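Local coordinates for Serine/threonine protein kinase (Mycobacterium tuberculosis, PDB 4ESQ) that is a receptor-type kinase that probably phosphorylates serine and threonine residues of proteins using ATP, represented here by its extracellular sensor domain, at residues Asp49-Ala53 with Lys109-Cys113. Residues are numbered along the deposited sequence; the frame is centred on the assembly and turned at random.
Sequences DCQGA and KWKNC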
ATOM      1  N   ASP A  49      -6.964   7.064 -12.891  1.00 12.91           N
ATOM      2  CA  ASP A  49      -5.648   6.453 -12.739  1.00 17.28           C
ATOM      3  C   ASP A  49      -4.985   6.801 -11.410  1.00 14.11           C
ATOM      4  O   ASP A  49      -3.856   6.396 -11.146  1.00 14.58           O
ATOM      5  CB  ASP A  49      -4.747   6.793 -13.923  1.00 18.78           C
ATOM      6  CG  ASP A  49      -5.053   5.933 -15.144  1.00 32.62           C
ATOM      7  OD1 ASP A  49      -5.441   4.757 -14.956  1.00 28.73           O
ATOM      8  OD2 ASP A  49      -4.920   6.428 -16.280  1.00 35.46           O
ATOM      9  N   CYS A  50      -5.693   7.546 -10.567  1.00 13.28           N
ATOM     10  CA  CYS A  50      -5.216   7.784  -9.210  1.00 12.89           C
ATOM     11  C   CYS A  50      -5.721   6.728  -8.223  1.00 13.52           C
ATOM     12  O   CYS A  50      -5.448   6.825  -7.029  1.00 13.54           O
ATOM     13  CB  CYS A  50      -5.597   9.189  -8.734  1.00 13.41           C
ATOM     14  SG  CYS A  50      -4.792  10.477  -9.707  1.00 16.22           S
ATOM     15  N   GLN A  51      -6.442   5.716  -8.709  1.00 10.07           N
ATOM     16  CA  GLN A  51      -6.944   4.656  -7.822  1.00 12.39           C
ATOM     17  C   GLN A  51      -5.799   3.961  -7.058  1.00 11.50           C
ATOM     18  O   GLN A  51      -5.891   3.728  -5.846  1.00 13.66           O
ATOM     19  CB  GLN A  51      -7.780   3.620  -8.594  1.00 12.19           C
ATOM     20  CG  GLN A  51      -8.425   2.556  -7.696  1.00 10.85           C
ATOM     21  CD  GLN A  51      -9.460   1.695  -8.407  1.00 12.33           C
ATOM     22  OE1 GLN A  51      -9.858   1.985  -9.530  1.00 14.95           O
ATOM     23  NE2 GLN A  51      -9.909   0.629  -7.739  1.00 16.06           N
ATOM     24  N   GLY A  52      -4.727   3.625  -7.771  1.00 12.40           N
ATOM     25  CA  GLY A  52      -3.583   2.974  -7.150  1.00 11.56           C
ATOM     26  C   GLY A  52      -2.828   3.900  -6.218  1.00 14.81           C
ATOM     27  O   GLY A  52      -2.157   3.449  -5.282  1.00 14.96           O
ATOM     28  N   ALA A  53      -2.930   5.203  -6.463  1.00 12.81           N
ATOM     29  CA  ALA A  53      -2.254   6.171  -5.612  1.00 10.24           C
ATOM     30  C   ALA A  53      -2.984   6.328  -4.282  1.00 14.15           C
ATOM     31  O   ALA A  53      -2.427   6.855  -3.324  1.00 20.70           O
ATOM     32  CB  ALA A  53      -2.130   7.507  -6.318  1.00 13.67           C
ATOM     33  N   LYS A 109       1.931   6.732 -12.926  1.00 12.76           N
ATOM     34  CA  LYS A 109       0.574   7.100 -12.573  1.00 14.87           C
ATOM     35  C   LYS A 109       0.564   8.025 -11.363  1.00 15.82           C
ATOM     36  O   LYS A 109      -0.160   9.020 -11.354  1.00 15.95           O
ATOM     37  CB  LYS A 109      -0.293   5.864 -12.328  1.00 14.71           C
ATOM     38  CG  LYS A 109      -0.512   5.027 -13.602  1.00 14.47           C
ATOM     39  CD  LYS A 109      -1.390   3.814 -13.336  1.00 15.43           C
ATOM     40  CE  LYS A 109      -1.799   3.140 -14.641  1.00 17.09           C
ATOM     41  NZ  LYS A 109      -2.671   1.948 -14.409  1.00 17.72           N
ATOM     42  N   TRP A 110       1.367   7.716 -10.344  1.00 12.52           N
ATOM     43  CA  TRP A 110       1.314   8.528  -9.130  1.00 11.47           C
ATOM     44  C   TRP A 110       1.772   9.957  -9.398  1.00 15.63           C
ATOM     45  O   TRP A 110       1.282  10.904  -8.774  1.00 15.63           O
ATOM     46  CB  TRP A 110       2.147   7.925  -8.000  1.00 11.19           C
ATOM     47  CG  TRP A 110       1.671   6.611  -7.460  1.00 13.54           C
ATOM     48  CD1 TRP A 110       0.770   5.745  -8.036  1.00 11.70           C
ATOM     49  CD2 TRP A 110       2.096   5.993  -6.236  1.00 12.63           C
ATOM     50  NE1 TRP A 110       0.612   4.631  -7.233  1.00 13.79           N
ATOM     51  CE2 TRP A 110       1.409   4.762  -6.123  1.00 13.60           C
ATOM     52  CE3 TRP A 110       2.968   6.374  -5.210  1.00 11.95           C
ATOM     53  CZ2 TRP A 110       1.584   3.903  -5.034  1.00 13.39           C
ATOM     54  CZ3 TRP A 110       3.141   5.520  -4.129  1.00 15.08           C
ATOM     55  CH2 TRP A 110       2.460   4.296  -4.054  1.00 13.07           C
ATOM     56  N   LYS A 111       2.721  10.113 -10.315  1.00 14.29           N
ATOM     57  CA  LYS A 111       3.272  11.436 -10.610  1.00 12.84           C
ATOM     58  C   LYS A 111       2.241  12.362 -11.253  1.00 19.35           C
ATOM     59  O   LYS A 111       2.345  13.582 -11.143  1.00 18.01           O
ATOM     60  CB  LYS A 111       4.530  11.323 -11.467  1.00 16.41           C
ATOM     61  CG  LYS A 111       5.709  10.781 -10.669  1.00 25.77           C
ATOM     62  CD  LYS A 111       6.961  10.610 -11.511  1.00 27.65           C
ATOM     63  CE  LYS A 111       8.044   9.899 -10.703  1.00 35.15           C
ATOM     64  NZ  LYS A 111       9.179   9.444 -11.562  1.00 46.17           N
ATOM     65  N   ASN A 112       1.250  11.767 -11.913  1.00 17.51           N
ATOM     66  CA  ASN A 112       0.156  12.523 -12.507  1.00 15.67           C
ATOM     67  C   ASN A 112      -0.945  12.836 -11.497  1.00 18.50           C
ATOM     68  O   ASN A 112      -1.875  13.597 -11.794  1.00 18.75           O
ATOM     69  CB  ASN A 112      -0.425  11.776 -13.710  1.00 18.35           C
ATOM     70  CG  ASN A 112       0.508  11.788 -14.908  1.00 21.39           C
ATOM     71  OD1 ASN A 112       1.202  12.776 -15.162  1.00 24.22           O
ATOM     72  ND2 ASN A 112       0.524  10.689 -15.653  1.00 27.12           N
ATOM     73  N   CYS A 113      -0.846  12.239 -10.312  1.00 13.15           N
ATOM     74  CA  CYS A 113      -1.779  12.526  -9.228  1.00 15.81           C
ATOM     75  C   CYS A 113      -1.211  13.551  -8.251  1.00 17.70           C
ATOM     76  O   CYS A 113      -1.964  14.208  -7.529  1.00 15.78           O
ATOM     77  CB  CYS A 113      -2.128  11.236  -8.479  1.00 19.21           C
ATOM     78  SG  CYS A 113      -2.825   9.972  -9.558  1.00 18.76           S
TER
HETATM   79  O   HOH W   1      -4.797   2.488 -12.767  1.00 19.63           O
HETATM   80  O   HOH W   2      -2.394   9.001 -12.952  1.00 21.38           O
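A disulfide in the PknH-like sensor domain, Cys50 to Cys113, ties the 3-10 turn leading into helix 51-54 to the chain near the C-terminal end of helix 96-111. Cys50 SG and Cys113 SG lie 2.0 Å apart, with a CB-SG-SG-CB torsion of -108°. In both cysteines SG stands anti to the carbonyl carbon (chi1 -64° in Cys50), which brings the sulfurs together between the two backbones, where Phe131 of strand 125-131 touches both side chains. Ala53 is small enough to let the indole of Trp110 come close to its backbone: its CA sits over the face of the five-membered ring, 3.9 Å from the centroid, in a CH-pi contact, while its CB rests 3.8 Å from Trp110 CD1. The broad, apolar indole also reaches Met159 and Val143 of the sheet. Gly52, without a side chain, adds no bulk beside Trp110 NE1, and its carbonyl oxygen accepts a hydrogen bond from Arg157 NH2. On the more exposed side, where opposite charges suit a water-bridged pairing, the extended Lys109 chain passes Asp49, making a long salt bridge from NZ to OD1 at 4.0 Å. A water bridges the same two groups, accepting from Lys109 NZ at 2.7 Å and donating to Asp49 OD1 at 3.2 Å.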